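Local coordinates for 3'-5'-exonuclease (Saccharomyces cerevisiae, PDB 3E2V), which probably cuts double-stranded DNA as a magnesium-dependent TatD-type nuclease, with both endonuclease and 3'-to-5' exonuclease activity, at residues 188-201 and 242-254. Sequence-based numbering, arbitrary orientation.
Sequences SCLNDKLSSYPLFL and YKFHPDRKLVVHS. With MG (magnesium ion), chain E.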
loop_
_atom_site.group_PDB
_atom_site.type_symbol
_atom_site.label_atom_id
_atom_site.label_comp_id
_atom_site.label_asym_id
_atom_site.label_seq_id
_atom_site.Cartn_x
_atom_site.Cartn_y
_atom_site.Cartn_z
ATOM N N SER A 188 -6.823 15.385 3.054
ATOM C CA SER A 188 -5.526 15.340 2.377
ATOM C C SER A 188 -5.253 16.599 1.541
ATOM O O SER A 188 -4.149 16.780 1.027
ATOM C CB SER A 188 -5.445 14.104 1.478
ATOM O OG SER A 188 -6.102 14.312 0.233
ATOM N N CYS A 189 -6.299 17.413 1.366
ATOM C CA CYS A 189 -6.234 18.692 0.625
ATOM C C CYS A 189 -6.304 19.936 1.510
ATOM O O CYS A 189 -6.266 21.065 0.996
ATOM C CB CYS A 189 -7.374 18.788 -0.419
ATOM S SG CYS A 189 -7.323 17.549 -1.724
ATOM N N LEU A 190 -6.408 19.744 2.825
ATOM C CA LEU A 190 -6.784 20.854 3.727
ATOM C C LEU A 190 -5.739 21.933 3.918
ATOM O O LEU A 190 -6.069 23.075 4.288
ATOM C CB LEU A 190 -7.199 20.331 5.094
ATOM C CG LEU A 190 -8.690 20.040 5.245
ATOM C CD1 LEU A 190 -8.994 19.693 6.686
ATOM C CD2 LEU A 190 -9.603 21.183 4.774
ATOM N N ASN A 191 -4.480 21.581 3.711
ATOM C CA ASN A 191 -3.403 22.557 3.807
ATOM C C ASN A 191 -2.326 22.256 2.771
ATOM O O ASN A 191 -2.334 21.172 2.163
ATOM C CB ASN A 191 -2.865 22.637 5.249
ATOM C CG ASN A 191 -2.175 21.354 5.706
ATOM O OD1 ASN A 191 -1.249 20.869 5.058
ATOM N ND2 ASN A 191 -2.615 20.817 6.842
ATOM N N ASP A 192 -1.409 23.194 2.550
ATOM C CA ASP A 192 -0.425 23.049 1.473
ATOM C C ASP A 192 0.495 21.839 1.633
ATOM O O ASP A 192 0.815 21.169 0.655
ATOM C CB ASP A 192 0.404 24.326 1.290
ATOM C CG ASP A 192 -0.404 25.483 0.717
ATOM O OD1 ASP A 192 -1.553 25.288 0.250
ATOM O OD2 ASP A 192 0.126 26.613 0.733
ATOM N N LYS A 193 0.912 21.559 2.865
ATOM C CA LYS A 193 1.863 20.477 3.093
ATOM C C LYS A 193 1.234 19.124 2.768
ATOM O O LYS A 193 1.798 18.347 2.001
ATOM C CB LYS A 193 2.390 20.494 4.522
ATOM C CG LYS A 193 3.639 19.621 4.734
ATOM C CD LYS A 193 4.070 19.566 6.209
ATOM C CE LYS A 193 4.661 20.885 6.716
ATOM N NZ LYS A 193 4.874 20.886 8.206
ATOM N N LEU A 194 0.058 18.865 3.324
ATOM C CA LEU A 194 -0.629 17.604 3.035
ATOM C C LEU A 194 -1.035 17.504 1.574
ATOM O O LEU A 194 -1.012 16.423 1.009
ATOM C CB LEU A 194 -1.841 17.414 3.934
ATOM C CG LEU A 194 -1.560 17.315 5.450
ATOM C CD1 LEU A 194 -2.819 16.920 6.199
ATOM C CD2 LEU A 194 -0.398 16.347 5.763
ATOM N N SER A 195 -1.388 18.628 0.958
ATOM C CA SER A 195 -1.816 18.624 -0.449
ATOM C C SER A 195 -0.750 18.082 -1.403
ATOM O O SER A 195 -1.073 17.596 -2.483
ATOM C CB SER A 195 -2.247 20.025 -0.896
ATOM O OG SER A 195 -3.446 20.428 -0.256
ATOM N N SER A 196 0.509 18.147 -0.989
ATOM C CA SER A 196 1.620 17.703 -1.830
ATOM C C SER A 196 1.911 16.216 -1.642
ATOM O O SER A 196 2.623 15.619 -2.447
ATOM C CB SER A 196 2.888 18.514 -1.505
ATOM O OG SER A 196 3.369 18.246 -0.194
ATOM N N TYR A 197 1.379 15.636 -0.569
ATOM C CA TYR A 197 1.634 14.214 -0.297
ATOM C C TYR A 197 1.010 13.316 -1.357
ATOM O O TYR A 197 -0.128 13.548 -1.777
ATOM C CB TYR A 197 1.060 13.815 1.058
ATOM C CG TYR A 197 2.038 13.929 2.204
ATOM C CD1 TYR A 197 2.656 15.145 2.508
ATOM C CD2 TYR A 197 2.330 12.829 2.998
ATOM C CE1 TYR A 197 3.567 15.240 3.570
ATOM C CE2 TYR A 197 3.246 12.913 4.060
ATOM C CZ TYR A 197 3.851 14.116 4.338
ATOM O OH TYR A 197 4.757 14.206 5.388
ATOM N N PRO A 198 1.740 12.289 -1.801
ATOM C CA PRO A 198 1.128 11.323 -2.717
ATOM C C PRO A 198 0.084 10.495 -1.978
ATOM O O PRO A 198 0.219 10.266 -0.759
ATOM C CB PRO A 198 2.316 10.449 -3.149
ATOM C CG PRO A 198 3.297 10.532 -1.993
ATOM C CD PRO A 198 3.154 11.965 -1.503
ATOM N N LEU A 199 -0.940 10.041 -2.710
ATOM C CA LEU A 199 -1.979 9.201 -2.140
ATOM C C LEU A 199 -1.707 7.737 -2.434
ATOM O O LEU A 199 -1.353 7.367 -3.565
ATOM C CB LEU A 199 -3.365 9.600 -2.665
ATOM C CG LEU A 199 -3.801 11.050 -2.393
ATOM C CD1 LEU A 199 -5.209 11.273 -2.938
ATOM C CD2 LEU A 199 -3.799 11.343 -0.920
ATOM N N PHE A 200 -1.895 6.917 -1.410
ATOM C CA PHE A 200 -1.727 5.481 -1.494
ATOM C C PHE A 200 -3.120 4.881 -1.417
ATOM O O PHE A 200 -3.742 4.843 -0.347
ATOM C CB PHE A 200 -0.798 5.023 -0.353
ATOM C CG PHE A 200 -0.361 3.593 -0.455
ATOM C CD1 PHE A 200 0.667 3.220 -1.308
ATOM C CD2 PHE A 200 -0.975 2.622 0.290
ATOM C CE1 PHE A 200 1.072 1.897 -1.389
ATOM C CE2 PHE A 200 -0.577 1.281 0.199
ATOM C CZ PHE A 200 0.456 0.927 -0.630
ATOM N N LEU A 201 -3.625 4.468 -2.576
ATOM C CA LEU A 201 -5.049 4.193 -2.766
ATOM C C LEU A 201 -5.315 2.706 -2.901
ATOM O O LEU A 201 -4.555 1.975 -3.537
ATOM C CB LEU A 201 -5.524 4.943 -4.003
ATOM C CG LEU A 201 -5.411 6.466 -3.984
ATOM C CD1 LEU A 201 -5.468 7.050 -5.397
ATOM C CD2 LEU A 201 -6.427 7.111 -3.037
ATOM N N TYR A 242 -12.161 21.979 -3.362
ATOM C CA TYR A 242 -11.214 20.865 -3.274
ATOM C C TYR A 242 -10.744 20.467 -4.671
ATOM O O TYR A 242 -11.564 20.106 -5.515
ATOM C CB TYR A 242 -11.880 19.660 -2.625
ATOM C CG TYR A 242 -12.128 19.847 -1.145
ATOM C CD1 TYR A 242 -11.116 19.593 -0.225
ATOM C CD2 TYR A 242 -13.357 20.302 -0.675
ATOM C CE1 TYR A 242 -11.316 19.768 1.132
ATOM C CE2 TYR A 242 -13.572 20.482 0.683
ATOM C CZ TYR A 242 -12.545 20.207 1.578
ATOM O OH TYR A 242 -12.741 20.373 2.927
ATOM N N LYS A 243 -9.431 20.500 -4.896
ATOM C CA LYS A 243 -8.859 20.007 -6.150
ATOM C C LYS A 243 -7.452 19.495 -5.900
ATOM O O LYS A 243 -6.662 20.177 -5.254
ATOM C CB LYS A 243 -8.826 21.116 -7.239
ATOM C CG LYS A 243 -8.395 20.603 -8.600
ATOM C CD LYS A 243 -8.316 21.719 -9.636
ATOM C CE LYS A 243 -7.995 21.109 -11.002
ATOM N NZ LYS A 243 -7.747 22.167 -12.042
ATOM N N PHE A 244 -7.125 18.316 -6.424
ATOM C CA PHE A 244 -5.758 17.833 -6.291
ATOM C C PHE A 244 -4.760 18.790 -6.945
ATOM O O PHE A 244 -4.987 19.319 -8.042
ATOM C CB PHE A 244 -5.575 16.475 -6.954
ATOM C CG PHE A 244 -6.320 15.334 -6.309
ATOM C CD1 PHE A 244 -6.569 15.269 -4.932
ATOM C CD2 PHE A 244 -6.695 14.263 -7.100
ATOM C CE1 PHE A 244 -7.247 14.155 -4.371
ATOM C CE2 PHE A 244 -7.359 13.152 -6.547
ATOM C CZ PHE A 244 -7.622 13.096 -5.177
ATOM N N HIS A 245 -3.631 18.983 -6.270
ATOM C CA HIS A 245 -2.510 19.676 -6.877
ATOM C C HIS A 245 -2.140 19.022 -8.213
ATOM O O HIS A 245 -2.195 17.796 -8.323
ATOM C CB HIS A 245 -1.315 19.600 -5.927
ATOM C CG HIS A 245 -0.187 20.507 -6.308
ATOM N ND1 HIS A 245 0.747 20.169 -7.261
ATOM C CD2 HIS A 245 0.163 21.737 -5.858
ATOM C CE1 HIS A 245 1.616 21.157 -7.396
ATOM N NE2 HIS A 245 1.285 22.118 -6.556
ATOM N N PRO A 246 -1.767 19.812 -9.242
ATOM C CA PRO A 246 -1.513 19.191 -10.537
ATOM C C PRO A 246 -0.334 18.215 -10.534
ATOM O O PRO A 246 -0.242 17.394 -11.445
ATOM C CB PRO A 246 -1.235 20.395 -11.462
ATOM C CG PRO A 246 -0.795 21.470 -10.556
ATOM C CD PRO A 246 -1.596 21.281 -9.298
ATOM N N ASP A 247 0.535 18.297 -9.527
ATOM C CA ASP A 247 1.656 17.356 -9.407
ATOM C C ASP A 247 1.451 16.242 -8.371
ATOM O O ASP A 247 2.343 15.420 -8.168
ATOM C CB ASP A 247 2.969 18.097 -9.141
ATOM C CG ASP A 247 3.315 19.103 -10.241
ATOM O OD1 ASP A 247 3.110 18.802 -11.437
ATOM O OD2 ASP A 247 3.820 20.196 -9.894
ATOM N N ARG A 248 0.293 16.202 -7.720
ATOM C CA ARG A 248 0.042 15.136 -6.740
ATOM C C ARG A 248 -0.046 13.775 -7.433
ATOM O O ARG A 248 -0.746 13.607 -8.448
ATOM C CB ARG A 248 -1.237 15.416 -5.933
ATOM C CG ARG A 248 -1.872 14.182 -5.296
ATOM C CD ARG A 248 -2.952 14.595 -4.316
ATOM N NE ARG A 248 -2.440 14.608 -2.949
ATOM C CZ ARG A 248 -3.179 14.910 -1.888
ATOM N NH1 ARG A 248 -4.442 15.295 -2.030
ATOM N NH2 ARG A 248 -2.662 14.832 -0.672
ATOM N N LYS A 249 0.682 12.810 -6.873
ATOM C CA LYS A 249 0.703 11.459 -7.436
ATOM C C LYS A 249 -0.344 10.587 -6.759
ATOM O O LYS A 249 -0.589 10.708 -5.551
ATOM C CB LYS A 249 2.104 10.838 -7.328
ATOM C CG LYS A 249 3.237 11.721 -7.901
ATOM C CD LYS A 249 3.035 12.104 -9.360
ATOM C CE LYS A 249 4.272 12.822 -9.925
ATOM N NZ LYS A 249 4.570 14.130 -9.264
ATOM N N LEU A 250 -0.969 9.727 -7.555
ATOM C CA LEU A 250 -2.120 8.946 -7.145
ATOM C C LEU A 250 -1.768 7.489 -7.413
ATOM O O LEU A 250 -1.817 7.042 -8.549
ATOM C CB LEU A 250 -3.338 9.361 -7.986
ATOM C CG LEU A 250 -3.689 10.857 -7.944
ATOM C CD1 LEU A 250 -4.817 11.162 -8.915
ATOM C CD2 LEU A 250 -4.080 11.300 -6.539
ATOM N N VAL A 251 -1.387 6.767 -6.364
ATOM C CA VAL A 251 -0.860 5.416 -6.519
ATOM C C VAL A 251 -1.937 4.407 -6.188
ATOM O O VAL A 251 -2.443 4.377 -5.055
ATOM C CB VAL A 251 0.374 5.211 -5.611
ATOM C CG1 VAL A 251 0.861 3.763 -5.677
ATOM C CG2 VAL A 251 1.495 6.198 -5.990
ATOM N N VAL A 252 -2.315 3.607 -7.189
ATOM C CA VAL A 252 -3.298 2.559 -6.983
ATOM C C VAL A 252 -2.572 1.260 -6.635
ATOM O O VAL A 252 -2.057 0.567 -7.521
ATOM C CB VAL A 252 -4.224 2.393 -8.231
ATOM C CG1 VAL A 252 -5.323 1.336 -7.955
ATOM C CG2 VAL A 252 -4.837 3.736 -8.662
ATOM N N HIS A 253 -2.558 0.943 -5.342
ATOM C CA HIS A 253 -1.832 -0.199 -4.749
ATOM C C HIS A 253 -2.429 -1.532 -5.190
ATOM O O HIS A 253 -3.644 -1.659 -5.391
ATOM C CB HIS A 253 -1.850 -0.026 -3.187
ATOM C CG HIS A 253 -1.547 -1.251 -2.359
ATOM N ND1 HIS A 253 -0.384 -1.990 -2.480
ATOM C CD2 HIS A 253 -2.233 -1.804 -1.320
ATOM C CE1 HIS A 253 -0.386 -2.967 -1.586
ATOM N NE2 HIS A 253 -1.500 -2.883 -0.875
ATOM N N SER A 254 -1.568 -2.531 -5.353
ATOM C CA SER A 254 -2.025 -3.922 -5.445
ATOM C C SER A 254 -3.124 -4.133 -6.495
ATOM O O SER A 254 -4.189 -4.683 -6.203
ATOM C CB SER A 254 -2.491 -4.406 -4.059
ATOM O OG SER A 254 -2.631 -5.824 -4.062
HETATM MG MG MG E . -2.086 -4.506 0.507
HETATM O O HOH W 1 -3.610 17.887 -3.651
HETATM O O HOH W 2 2.446 13.661 -4.694
HETATM O O HOH W 3 -3.200 -5.650 -0.714
HETATM O O HOH W 4 -2.573 -5.817 2.021
HETATM O O HOH W 5 -1.265 -3.340 1.991
HETATM O O HOH W 6 -4.403 -3.397 0.724
#
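L199-L201 and L250-V252 pair as parallel strands crossing at -22°, and four backbone hydrogen bonds join them, from L199 N to K249 O through to H253 N to L201 O. Before the strands, R248 reaches across to the 188-197 loop and short helix, its CG anti to the backbone N (chi1 158°) and its chain bent at chi3. R248 NE and NH2 both donate to Y197 O, which lies in the guanidinium plane, 2.8 Å from NE; NH2 also bonds S188 O, and NH1 bonds S188 OG, which in turn bonds L185 O. Arginine suits this buried site because one flat group carries N-H donors for two carbonyls and a hydroxyl, while L199 CD2 covers its face, 3.7 Å from R248 NH2. A leucine in its place would probably leave Y197 O and S188 O without these donors and that loop less firmly tied. The small, polarisable C189 SG meets the F244 ring edge, 4.0 Å from F244 CD1. F200's flat phenyl stacks, offset, on the H253 imidazole (CZ to H253 CG 3.4 Å), whose NE2 binds magnesium, as does D303, while E301 holds ND1. Strands 156-165 and 272-276 flank this pair in the TIM-barrel-like sheet, and helix 174-187 packs against L199, L201 and F244.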